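Local coordinates for protein glycine oxidase (Bacillus cereus ATCC 14579, PDB 7CYX) that probably oxidises glycine with molecular oxygen and water to glyoxylate, hydrogen peroxide and ammonium, using a bound FAD cofactor, at residues S37-A42 and L158-A163; R67-I72 and S341-Q346; G208-T213 and L307-N312. One frame throughout, in Å; residues are numbered along the deposited sequence.

Interactions 1 and 3 both touch the FAD, while interaction 2 lies behind the site without touching it. The centres of interactions 1 and 2 lie about 17 Å apart. Those of interactions 1 and 3 are about 16 Å apart, and those of interactions 2 and 3 about 20 Å. Along the chain the segments of interactions 1 and 2 alternate, whereas interaction 3 opens after 1 has closed and is nested inside the loop of 2. Helix 155-168 of interaction 1 touches helix 341-352 of interaction 2. Residues 37-42 touch both segments of interaction 3, where strand 299-311 brings in the eight-stranded sheet. Loop and sheet edge thus line the cofactor site, and interaction 2 joins helices next to it.

Interaction 1: residues S37-A42 and L158-A163; sequences SIASEA and LTKAFA. With FAD (flavin-adenine dinucleotide), chain C.
Ile38 and Thr159 meet through their CG2 methyls because each holds that branch anti to its own backbone N (chi1 -64° for Ile38, -63° for Thr159). The two side chains slide past each other in opposite directions, and Ile38 CG2 comes to rest 3.6 Å from Thr159 CG2. The same torsion turns the hydroxyl of Thr159 the other way, beside its backbone N, where OG1 is hydrogen-bonded to Ala155 O one turn earlier. That bond fixes the rotation of the residue, so the polar branch is satisfied within its own helix and the methyl is presented to the loop.

Ala39 CB, carried on a backbone in the left-handed helical region, packs beside Ile38 on the same methyl, 3.5 Å from Thr159 CG2. Ile38 CG2 also reaches the next turn of the helix, 4.0 Å from Ala163 CB, and lies 4.3 Å from CG of Lys160, whose aliphatic part runs along the margin of the contact. Ile38 touches Arg238 of the second subunit as well. The interface is thus apolar, with no hydrogen bond between loop and helix. Within the loop, Ser37 OG and Ser40 OG share a hydrogen bond of 2.8 Å.

At its far end the loop reaches the cofactor. Ala42 N donates to FAD O2A over 3.2 Å, at an N-H...O angle of 153°, so a backbone amide grips the diphosphate. Glu41 turns its carboxylate to a salt bridge with Lys274.

Residues 37-42 link strand 30-33 to helix 42-45 in the FAD-binding Rossmann-type fold, and Ala39 is hydrogen-bonded through its backbone to Gly12, in what is probably the glycine-rich dinucleotide-binding turn. Helix 155-168 backs this loop after strand 30-33, while its Thr159 and Ala163 also pack on helix 14-25.

Interaction 2: residues R67-I72 and S341-Q346; sequences RESRAI and SPISGQ
This is a helix-to-helix contact, partly buried, in which the C-terminal part of helix 61-70 and the turn after it dock on the first turns of helix 341-352, in the Rossmann-type part of this FAD-dependent oxidoreductase. Its polar centre is Ser69. The hydroxyl, set anti to the backbone N (chi1 -153°), accepts a hydrogen bond from Ile343 N at 2.9 Å with a nearly straight angle of 160°. Ser69 OG is also hydrogen-bonded to Leu339 O, so one hydroxyl joins an amide in the opening turn of helix 341-352 to the carbonyl of Leu339, itself an FAD-binding residue, just before the helix.

Packing around this bond is close. Ile343 CG2 is wedged between its own N and C, which brings it 3.3 Å from Ser69 CB. The other branch of Ile343 ends in CD1, against the extended chain of Glu68, which it crosses at about a right angle. One turn onward, Ile72 straddles Pro342 and Gln346: its CG2 lies 3.8 Å from Pro342 CB, and its CD1 lies to the side of the Gln346 carbonyl, 3.4 Å from OE1.

Interaction 3: residues G208-T213 and L307-N312; sequences GGSWST and LRPQSN. With FAD (flavin-adenine dinucleotide), chain C.
The indole of Trp211 meets Leu307 across the contact while Ser210 CB lies over one of its faces, 3.7 Å above the plane and offset toward the rim. At the edge, in the plane of the ring, are Gly208 O and FAD O2A, the latter 3.8 Å from CZ3. Leu307 crosses the indole at about a right angle, with CD1 3.8 Å from CZ2. Trp211 also makes a cation-pi contact with Lys35 and meets the ring of Phe272. The second flat group, the guanidinium of Arg308, has FAD C8 over one face. Its NH1 and NH2 are hydrogen-bonded to Val228 O and Thr266 O, which hold the group in place beside the flavin, and its CG approaches the C8M methyl to 3.3 Å.

Between these two groups the backbones close on the diphosphate. A single water ties them together: it accepts from Ser210 N and donates to both Leu307 O and FAD O2A, the last at 2.7 Å. Ser210 OG, turned beside its own backbone N (chi1 -71°), sits 3.3 Å from Pro309 CA. The ring of Pro309 packs between the loop and the cofactor, with CB 3.5 Å from Gly209 C and CG against the ribityl C5'. Gly209, having no side chain and a positive phi of 35°, lets the backbone lie directly against FAD, its N 3.4 Å from C5B.

Pro309 is the centre of an inverse gamma turn, and a bend here near the end of strand 299-311 brings this outer strand of the eight-stranded sheet to the cofactor. The loop after strand 203-206 comes from the other sheet, so the arrangement is a domain junction closed over a dinucleotide, as suits the FAD site of the D-amino-acid oxidase (DAO) family.

Interaction 1: residues S37-A42 and L158-A163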
loop_
_atom_site.group_PDB
_atom_site.type_symbol
_atom_site.label_atom_id
_atom_site.label_comp_id
_atom_site.label_asym_id
_atom_site.label_seq_id
_atom_site.Cartn_x
_atom_site.Cartn_y
_atom_site.Cartn_z
ATOM N N SER A 37 -8.481 8.858 14.275
ATOM C CA SER A 37 -7.651 9.064 13.094
ATOM C C SER A 37 -8.463 8.733 11.835
ATOM O O SER A 37 -9.569 8.194 11.933
ATOM C CB SER A 37 -6.372 8.264 13.192
ATOM O OG SER A 37 -6.571 6.942 12.718
ATOM N N ILE A 38 -7.916 9.078 10.667
ATOM C CA ILE A 38 -8.515 8.717 9.383
ATOM C C ILE A 38 -8.548 7.187 9.293
ATOM O O ILE A 38 -7.512 6.536 9.551
ATOM C CB ILE A 38 -7.740 9.308 8.191
ATOM C CG1 ILE A 38 -7.769 10.836 8.172
ATOM C CG2 ILE A 38 -8.239 8.716 6.872
ATOM C CD1 ILE A 38 -9.149 11.422 8.113
ATOM N N ALA A 39 -9.718 6.659 8.892
ATOM C CA ALA A 39 -9.968 5.230 8.730
ATOM C C ALA A 39 -9.759 4.481 10.050
ATOM O O ALA A 39 -9.121 3.452 10.071
ATOM C CB ALA A 39 -9.070 4.651 7.684
ATOM N N SER A 40 -10.316 4.994 11.139
ATOM C CA SER A 40 -10.129 4.377 12.450
ATOM C C SER A 40 -11.176 3.287 12.699
ATOM O O SER A 40 -10.973 2.475 13.588
ATOM C CB SER A 40 -10.164 5.406 13.562
ATOM O OG SER A 40 -8.856 5.858 13.874
ATOM N N GLU A 41 -12.294 3.310 11.956
ATOM C CA GLU A 41 -13.485 2.535 12.331
ATOM C C GLU A 41 -13.937 1.655 11.158
ATOM O O GLU A 41 -13.137 0.861 10.667
ATOM C CB GLU A 41 -14.551 3.481 12.874
ATOM C CG GLU A 41 -14.128 4.216 14.133
ATOM C CD GLU A 41 -13.918 3.323 15.339
ATOM O OE1 GLU A 41 -14.177 2.129 15.211
ATOM O OE2 GLU A 41 -13.505 3.833 16.400
ATOM N N ALA A 42 -15.215 1.722 10.761
ATOM C CA ALA A 42 -15.728 0.751 9.797
ATOM C C ALA A 42 -14.810 0.715 8.573
ATOM O O ALA A 42 -14.511 -0.346 8.051
ATOM C CB ALA A 42 -17.139 1.085 9.386
ATOM N N LEU A 158 -8.255 3.336 0.170
ATOM C CA LEU A 158 -9.134 4.248 -0.514
ATOM C C LEU A 158 -9.444 5.423 0.417
ATOM O O LEU A 158 -9.435 6.582 -0.002
ATOM C CB LEU A 158 -10.412 3.513 -0.899
ATOM C CG LEU A 158 -11.538 4.422 -1.366
ATOM C CD1 LEU A 158 -11.153 5.078 -2.694
ATOM C CD2 LEU A 158 -12.837 3.643 -1.478
ATOM N N THR A 159 -9.737 5.097 1.681
ATOM C CA THR A 159 -10.047 6.083 2.673
ATOM C C THR A 159 -8.881 7.069 2.784
ATOM O O THR A 159 -9.056 8.251 2.622
ATOM C CB THR A 159 -10.298 5.446 4.045
ATOM O OG1 THR A 159 -11.442 4.601 3.940
ATOM C CG2 THR A 159 -10.503 6.476 5.129
ATOM N N LYS A 160 -7.691 6.540 3.084
ATOM C CA LYS A 160 -6.521 7.349 3.242
ATOM C C LYS A 160 -6.298 8.152 1.951
ATOM O O LYS A 160 -5.999 9.328 2.027
ATOM C CB LYS A 160 -5.336 6.473 3.651
ATOM C CG LYS A 160 -5.382 5.974 5.092
ATOM C CD LYS A 160 -4.324 4.921 5.403
ATOM C CE LYS A 160 -4.852 3.658 6.054
ATOM N NZ LYS A 160 -4.731 3.693 7.533
ATOM N N ALA A 161 -6.508 7.541 0.776
ATOM C CA ALA A 161 -6.274 8.248 -0.483
ATOM C C ALA A 161 -7.144 9.517 -0.567
ATOM O O ALA A 161 -6.616 10.624 -0.790
ATOM C CB ALA A 161 -6.511 7.334 -1.652
ATOM N N PHE A 162 -8.462 9.353 -0.388
ATOM C CA PHE A 162 -9.408 10.457 -0.379
ATOM C C PHE A 162 -8.897 11.578 0.532
ATOM O O PHE A 162 -8.871 12.742 0.129
ATOM C CB PHE A 162 -10.785 10.019 0.128
ATOM C CG PHE A 162 -11.718 9.435 -0.897
ATOM C CD1 PHE A 162 -11.946 10.068 -2.106
ATOM C CD2 PHE A 162 -12.414 8.268 -0.636
ATOM C CE1 PHE A 162 -12.826 9.541 -3.042
ATOM C CE2 PHE A 162 -13.291 7.736 -1.570
ATOM C CZ PHE A 162 -13.488 8.364 -2.779
ATOM N N ALA A 163 -8.492 11.224 1.756
ATOM C CA ALA A 163 -8.185 12.231 2.793
ATOM C C ALA A 163 -6.920 13.035 2.440
ATOM O O ALA A 163 -6.898 14.257 2.561
ATOM C CB ALA A 163 -8.075 11.574 4.141
HETATM P PA FAD C . -16.660 5.130 9.662
HETATM O O1A FAD C . -15.565 4.582 8.836
HETATM O O2A FAD C . -16.956 4.425 10.956
HETATM O O5B FAD C . -16.351 6.660 9.854
HETATM C C5B FAD C . -16.981 7.373 10.868
HETATM C C4B FAD C . -15.886 8.211 11.470
HETATM O O4B FAD C . -16.492 9.288 12.161
HETATM C C3B FAD C . -15.068 7.449 12.489
HETATM O O3B FAD C . -13.689 7.516 12.064
HETATM C C2B FAD C . -15.271 8.175 13.816
HETATM O O2B FAD C . -14.028 8.367 14.505
HETATM C C1B FAD C . -15.757 9.520 13.367
HETATM N N9A FAD C . -16.620 10.234 14.305
HETATM C C8A FAD C . -17.783 9.772 14.807
HETATM N N7A FAD C . -18.334 10.691 15.624
HETATM C C5A FAD C . -17.537 11.771 15.601
HETATM C C6A FAD C . -17.567 13.083 16.243
HETATM N N6A FAD C . -18.601 13.357 17.067
HETATM N N1A FAD C . -16.531 13.933 16.015
HETATM C C2A FAD C . -15.520 13.581 15.211
HETATM N N3A FAD C . -15.427 12.384 14.587
HETATM C C4A FAD C . -16.403 11.468 14.737
HETATM N N1 FAD C . -18.678 -2.052 2.612
HETATM C C2 FAD C . -18.586 -2.368 1.280
HETATM O O2 FAD C . -18.967 -1.474 0.487
HETATM N N3 FAD C . -18.108 -3.558 0.840
HETATM C C4 FAD C . -17.654 -4.476 1.721
HETATM O O4 FAD C . -17.159 -5.579 1.371
HETATM C C4X FAD C . -17.758 -4.191 3.175
HETATM N N5 FAD C . -17.372 -5.078 4.099
HETATM C C5X FAD C . -17.452 -4.785 5.413
HETATM C C6 FAD C . -17.012 -5.713 6.340
HETATM C C7 FAD C . -17.098 -5.435 7.693
HETATM C C7M FAD C . -16.634 -6.456 8.717
HETATM C C8 FAD C . -17.625 -4.154 8.151
HETATM C C8M FAD C . -17.711 -3.816 9.632
HETATM C C9 FAD C . -18.048 -3.244 7.237
HETATM C C9A FAD C . -17.988 -3.492 5.884
HETATM N N10 FAD C . -18.400 -2.534 4.947
HETATM C C10 FAD C . -18.307 -2.888 3.582
HETATM C "C1'" FAD C . -19.039 -1.262 5.310
HETATM C "C2'" FAD C . -18.200 -0.029 5.415
HETATM O "O2'" FAD C . -17.156 -0.289 6.368
HETATM C "C3'" FAD C . -19.101 1.091 5.906
HETATM O "O3'" FAD C . -20.422 1.055 5.290
HETATM C "C4'" FAD C . -18.320 2.401 5.744
HETATM O "O4'" FAD C . -16.996 2.262 6.288
HETATM C "C5'" FAD C . -18.946 3.548 6.490
HETATM O "O5'" FAD C . -18.019 4.617 6.457
HETATM P P FAD C . -18.258 5.889 7.387
HETATM O O1P FAD C . -19.688 6.287 7.369
HETATM O O2P FAD C . -17.170 6.877 7.062
HETATM O O3P FAD C . -18.052 5.163 8.825
#

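Interaction 2: residues R67-I72 and S341-Q346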
loop_
_atom_site.group_PDB
_atom_site.type_symbol
_atom_site.label_atom_id
_atom_site.label_comp_id
_atom_site.label_asym_id
_atom_site.label_seq_id
_atom_site.Cartn_x
_atom_site.Cartn_y
_atom_site.Cartn_z
ATOM N N ARG A 67 -24.605 1.144 -9.015
ATOM C CA ARG A 67 -24.169 0.974 -10.409
ATOM C C ARG A 67 -23.371 2.207 -10.867
ATOM O O ARG A 67 -22.340 2.069 -11.511
ATOM C CB ARG A 67 -25.378 0.727 -11.320
ATOM C CG ARG A 67 -25.030 0.448 -12.778
ATOM C CD ARG A 67 -26.245 0.039 -13.601
ATOM N NE ARG A 67 -26.462 -1.407 -13.636
ATOM C CZ ARG A 67 -27.640 -1.999 -13.815
ATOM N NH1 ARG A 67 -27.699 -3.311 -13.993
ATOM N NH2 ARG A 67 -28.754 -1.287 -13.802
ATOM N N GLU A 68 -23.865 3.399 -10.515
ATOM C CA GLU A 68 -23.258 4.681 -10.901
ATOM C C GLU A 68 -21.913 4.865 -10.172
ATOM O O GLU A 68 -20.943 5.328 -10.783
ATOM C CB GLU A 68 -24.254 5.809 -10.624
ATOM C CG GLU A 68 -23.859 7.151 -11.207
ATOM C CD GLU A 68 -24.847 8.287 -10.960
ATOM O OE1 GLU A 68 -26.001 8.004 -10.557
ATOM O OE2 GLU A 68 -24.461 9.460 -11.169
ATOM N N SER A 69 -21.864 4.462 -8.888
ATOM C CA SER A 69 -20.677 4.525 -8.027
ATOM C C SER A 69 -19.607 3.549 -8.517
ATOM O O SER A 69 -18.430 3.903 -8.605
ATOM C CB SER A 69 -21.019 4.237 -6.586
ATOM O OG SER A 69 -20.093 4.870 -5.711
ATOM N N ARG A 70 -20.038 2.316 -8.792
ATOM C CA ARG A 70 -19.208 1.229 -9.310
ATOM C C ARG A 70 -18.355 1.699 -10.497
ATOM O O ARG A 70 -17.175 1.405 -10.580
ATOM C CB ARG A 70 -20.114 0.069 -9.742
ATOM C CG ARG A 70 -19.378 -1.135 -10.311
ATOM C CD ARG A 70 -18.473 -1.805 -9.289
ATOM N NE ARG A 70 -17.565 -2.766 -9.899
ATOM C CZ ARG A 70 -16.438 -2.451 -10.532
ATOM N NH1 ARG A 70 -15.639 -3.413 -10.961
ATOM N NH2 ARG A 70 -16.115 -1.183 -10.732
ATOM N N ALA A 71 -18.976 2.452 -11.402
ATOM C CA ALA A 71 -18.402 2.822 -12.674
ATOM C C ALA A 71 -17.342 3.915 -12.499
ATOM O O ALA A 71 -16.526 4.088 -13.394
ATOM C CB ALA A 71 -19.502 3.269 -13.614
ATOM N N ILE A 72 -17.376 4.650 -11.375
ATOM C CA ILE A 72 -16.429 5.755 -11.102
ATOM C C ILE A 72 -15.079 5.183 -10.661
ATOM O O ILE A 72 -14.065 5.866 -10.737
ATOM C CB ILE A 72 -17.010 6.712 -10.045
ATOM C CG1 ILE A 72 -18.196 7.499 -10.605
ATOM C CG2 ILE A 72 -15.951 7.639 -9.443
ATOM C CD1 ILE A 72 -19.038 8.170 -9.542
ATOM N N SER A 341 -19.025 5.068 -1.669
ATOM C CA SER A 341 -18.332 6.237 -1.201
ATOM C C SER A 341 -18.176 7.237 -2.343
ATOM O O SER A 341 -18.528 8.404 -2.152
ATOM C CB SER A 341 -17.029 5.933 -0.478
ATOM O OG SER A 341 -16.150 5.135 -1.238
ATOM N N PRO A 342 -17.696 6.841 -3.554
ATOM C CA PRO A 342 -17.551 7.782 -4.671
ATOM C C PRO A 342 -18.855 8.503 -5.050
ATOM O O PRO A 342 -18.868 9.731 -5.065
ATOM C CB PRO A 342 -17.040 6.920 -5.834
ATOM C CG PRO A 342 -16.349 5.778 -5.132
ATOM C CD PRO A 342 -17.226 5.500 -3.925
ATOM N N ILE A 343 -19.950 7.758 -5.292
ATOM C CA ILE A 343 -21.233 8.415 -5.644
ATOM C C ILE A 343 -21.687 9.342 -4.506
ATOM O O ILE A 343 -22.282 10.392 -4.774
ATOM C CB ILE A 343 -22.333 7.413 -6.044
ATOM C CG1 ILE A 343 -23.537 8.139 -6.652
ATOM C CG2 ILE A 343 -22.753 6.536 -4.875
ATOM C CD1 ILE A 343 -23.183 9.164 -7.714
ATOM N N SER A 344 -21.380 8.987 -3.251
ATOM C CA SER A 344 -21.834 9.772 -2.092
ATOM C C SER A 344 -21.116 11.127 -2.028
ATOM O O SER A 344 -21.732 12.165 -1.757
ATOM C CB SER A 344 -21.650 9.005 -0.801
ATOM O OG SER A 344 -22.455 7.836 -0.802
ATOM N N GLY A 345 -19.797 11.103 -2.237
ATOM C CA GLY A 345 -18.994 12.311 -2.219
ATOM C C GLY A 345 -19.357 13.245 -3.355
ATOM O O GLY A 345 -19.517 14.470 -3.152
ATOM N N GLN A 346 -19.468 12.665 -4.558
ATOM C CA GLN A 346 -19.788 13.408 -5.752
ATOM C C GLN A 346 -21.124 14.118 -5.518
ATOM O O GLN A 346 -21.224 15.341 -5.690
ATOM C CB GLN A 346 -19.820 12.469 -6.959
ATOM C CG GLN A 346 -19.688 13.179 -8.298
ATOM C CD GLN A 346 -19.410 12.207 -9.416
ATOM O OE1 GLN A 346 -20.250 11.380 -9.758
ATOM N NE2 GLN A 346 -18.216 12.294 -9.989
#

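Interaction 3: residues G208-T213 and L307-N312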
loop_
_atom_site.group_PDB
_atom_site.type_symbol
_atom_site.label_atom_id
_atom_site.label_comp_id
_atom_site.label_asym_id
_atom_site.label_seq_id
_atom_site.Cartn_x
_atom_site.Cartn_y
_atom_site.Cartn_z
ATOM N N GLY A 208 -20.464 10.640 10.613
ATOM C CA GLY A 208 -19.972 10.053 11.872
ATOM C C GLY A 208 -20.230 8.556 11.990
ATOM O O GLY A 208 -20.213 8.003 13.090
ATOM N N GLY A 209 -20.387 7.880 10.856
ATOM C CA GLY A 209 -20.778 6.474 10.797
ATOM C C GLY A 209 -21.753 6.095 11.898
ATOM O O GLY A 209 -22.740 6.789 12.110
ATOM N N SER A 210 -21.399 5.030 12.636
ATOM C CA SER A 210 -22.186 4.440 13.738
ATOM C C SER A 210 -22.506 5.425 14.875
ATOM O O SER A 210 -23.326 5.102 15.720
ATOM C CB SER A 210 -21.471 3.239 14.298
ATOM O OG SER A 210 -21.504 2.146 13.395
ATOM N N TRP A 211 -21.873 6.602 14.913
ATOM C CA TRP A 211 -21.962 7.561 16.051
ATOM C C TRP A 211 -22.761 8.820 15.681
ATOM O O TRP A 211 -22.797 9.793 16.451
ATOM C CB TRP A 211 -20.541 7.959 16.490
ATOM C CG TRP A 211 -19.724 6.843 17.069
ATOM C CD1 TRP A 211 -19.585 6.550 18.391
ATOM C CD2 TRP A 211 -18.932 5.870 16.359
ATOM N NE1 TRP A 211 -18.781 5.456 18.558
ATOM C CE2 TRP A 211 -18.348 5.024 17.332
ATOM C CE3 TRP A 211 -18.652 5.622 15.009
ATOM C CZ2 TRP A 211 -17.521 3.949 16.993
ATOM C CZ3 TRP A 211 -17.830 4.565 14.675
ATOM C CH2 TRP A 211 -17.273 3.740 15.656
ATOM N N SER A 212 -23.373 8.831 14.491
ATOM C CA SER A 212 -24.011 10.049 13.968
ATOM C C SER A 212 -25.294 10.421 14.732
ATOM O O SER A 212 -25.735 11.543 14.599
ATOM C CB SER A 212 -24.315 9.925 12.483
ATOM O OG SER A 212 -23.121 9.800 11.726
ATOM N N THR A 213 -25.892 9.497 15.492
ATOM C CA THR A 213 -27.260 9.675 16.007
ATOM C C THR A 213 -27.473 11.050 16.670
ATOM O O THR A 213 -28.408 11.746 16.302
ATOM C CB THR A 213 -27.666 8.523 16.931
ATOM O OG1 THR A 213 -27.771 7.359 16.106
ATOM C CG2 THR A 213 -28.991 8.766 17.624
ATOM N N LEU A 307 -17.412 -1.808 12.946
ATOM C CA LEU A 307 -18.763 -1.380 13.349
ATOM C C LEU A 307 -19.502 -0.785 12.144
ATOM O O LEU A 307 -19.385 0.422 11.867
ATOM C CB LEU A 307 -18.648 -0.355 14.487
ATOM C CG LEU A 307 -17.843 -0.833 15.697
ATOM C CD1 LEU A 307 -17.905 0.187 16.825
ATOM C CD2 LEU A 307 -18.325 -2.190 16.187
ATOM N N ARG A 308 -20.266 -1.644 11.446
ATOM C CA ARG A 308 -21.080 -1.223 10.333
ATOM C C ARG A 308 -22.130 -0.234 10.812
ATOM O O ARG A 308 -22.936 -0.543 11.698
ATOM C CB ARG A 308 -21.844 -2.385 9.700
ATOM C CG ARG A 308 -21.002 -3.584 9.298
ATOM C CD ARG A 308 -21.931 -4.714 8.917
ATOM N NE ARG A 308 -21.249 -5.944 8.600
ATOM C CZ ARG A 308 -21.003 -6.892 9.479
ATOM N NH1 ARG A 308 -21.110 -6.617 10.769
ATOM N NH2 ARG A 308 -20.690 -8.109 9.057
ATOM N N PRO A 309 -22.216 0.948 10.169
ATOM C CA PRO A 309 -23.216 1.950 10.536
ATOM C C PRO A 309 -24.595 1.699 9.900
ATOM O O PRO A 309 -24.893 2.234 8.843
ATOM C CB PRO A 309 -22.594 3.242 10.001
ATOM C CG PRO A 309 -21.849 2.801 8.778
ATOM C CD PRO A 309 -21.350 1.392 9.067
ATOM N N GLN A 310 -25.435 0.915 10.582
ATOM C CA GLN A 310 -26.819 0.725 10.185
ATOM C C GLN A 310 -27.571 2.058 10.316
ATOM O O GLN A 310 -27.276 2.891 11.170
ATOM C CB GLN A 310 -27.488 -0.382 10.995
ATOM C CG GLN A 310 -28.937 -0.678 10.592
ATOM C CD GLN A 310 -29.145 -0.826 9.100
ATOM O OE1 GLN A 310 -29.080 0.136 8.339
ATOM N NE2 GLN A 310 -29.414 -2.047 8.678
ATOM N N SER A 311 -28.543 2.203 9.432
ATOM C CA SER A 311 -29.436 3.375 9.385
ATOM C C SER A 311 -30.722 3.012 10.127
ATOM O O SER A 311 -31.134 1.874 10.046
ATOM C CB SER A 311 -29.728 3.687 7.954
ATOM O OG SER A 311 -30.573 4.799 7.850
ATOM N N ASN A 312 -31.357 3.961 10.800
ATOM C CA ASN A 312 -32.650 3.630 11.445
ATOM C C ASN A 312 -33.723 3.496 10.363
ATOM O O ASN A 312 -34.649 2.735 10.576
ATOM C CB ASN A 312 -33.069 4.671 12.476
ATOM C CG ASN A 312 -32.389 4.482 13.806
ATOM O OD1 ASN A 312 -31.811 3.443 14.065
ATOM N ND2 ASN A 312 -32.443 5.488 14.650
HETATM P PA FAD C . -16.660 5.130 9.662
HETATM O O1A FAD C . -15.565 4.582 8.836
HETATM O O2A FAD C . -16.956 4.425 10.956
HETATM O O5B FAD C . -16.351 6.660 9.854
HETATM C C5B FAD C . -16.981 7.373 10.868
HETATM C C4B FAD C . -15.886 8.211 11.470
HETATM O O4B FAD C . -16.492 9.288 12.161
HETATM C C3B FAD C . -15.068 7.449 12.489
HETATM O O3B FAD C . -13.689 7.516 12.064
HETATM C C2B FAD C . -15.271 8.175 13.816
HETATM O O2B FAD C . -14.028 8.367 14.505
HETATM C C1B FAD C . -15.757 9.520 13.367
HETATM N N9A FAD C . -16.620 10.234 14.305
HETATM C C8A FAD C . -17.783 9.772 14.807
HETATM N N7A FAD C . -18.334 10.691 15.624
HETATM C C5A FAD C . -17.537 11.771 15.601
HETATM C C6A FAD C . -17.567 13.083 16.243
HETATM N N6A FAD C . -18.601 13.357 17.067
HETATM N N1A FAD C . -16.531 13.933 16.015
HETATM C C2A FAD C . -15.520 13.581 15.211
HETATM N N3A FAD C . -15.427 12.384 14.587
HETATM C C4A FAD C . -16.403 11.468 14.737
HETATM N N1 FAD C . -18.678 -2.052 2.612
HETATM C C2 FAD C . -18.586 -2.368 1.280
HETATM O O2 FAD C . -18.967 -1.474 0.487
HETATM N N3 FAD C . -18.108 -3.558 0.840
HETATM C C4 FAD C . -17.654 -4.476 1.721
HETATM O O4 FAD C . -17.159 -5.579 1.371
HETATM C C4X FAD C . -17.758 -4.191 3.175
HETATM N N5 FAD C . -17.372 -5.078 4.099
HETATM C C5X FAD C . -17.452 -4.785 5.413
HETATM C C6 FAD C . -17.012 -5.713 6.340
HETATM C C7 FAD C . -17.098 -5.435 7.693
HETATM C C7M FAD C . -16.634 -6.456 8.717
HETATM C C8 FAD C . -17.625 -4.154 8.151
HETATM C C8M FAD C . -17.711 -3.816 9.632
HETATM C C9 FAD C . -18.048 -3.244 7.237
HETATM C C9A FAD C . -17.988 -3.492 5.884
HETATM N N10 FAD C . -18.400 -2.534 4.947
HETATM C C10 FAD C . -18.307 -2.888 3.582
HETATM C "C1'" FAD C . -19.039 -1.262 5.310
HETATM C "C2'" FAD C . -18.200 -0.029 5.415
HETATM O "O2'" FAD C . -17.156 -0.289 6.368
HETATM C "C3'" FAD C . -19.101 1.091 5.906
HETATM O "O3'" FAD C . -20.422 1.055 5.290
HETATM C "C4'" FAD C . -18.320 2.401 5.744
HETATM O "O4'" FAD C . -16.996 2.262 6.288
HETATM C "C5'" FAD C . -18.946 3.548 6.490
HETATM O "O5'" FAD C . -18.019 4.617 6.457
HETATM P P FAD C . -18.258 5.889 7.387
HETATM O O1P FAD C . -19.688 6.287 7.369
HETATM O O2P FAD C . -17.170 6.877 7.062
HETATM O O3P FAD C . -18.052 5.163 8.825
HETATM O O HOH W 1 -19.206 3.156 11.813
#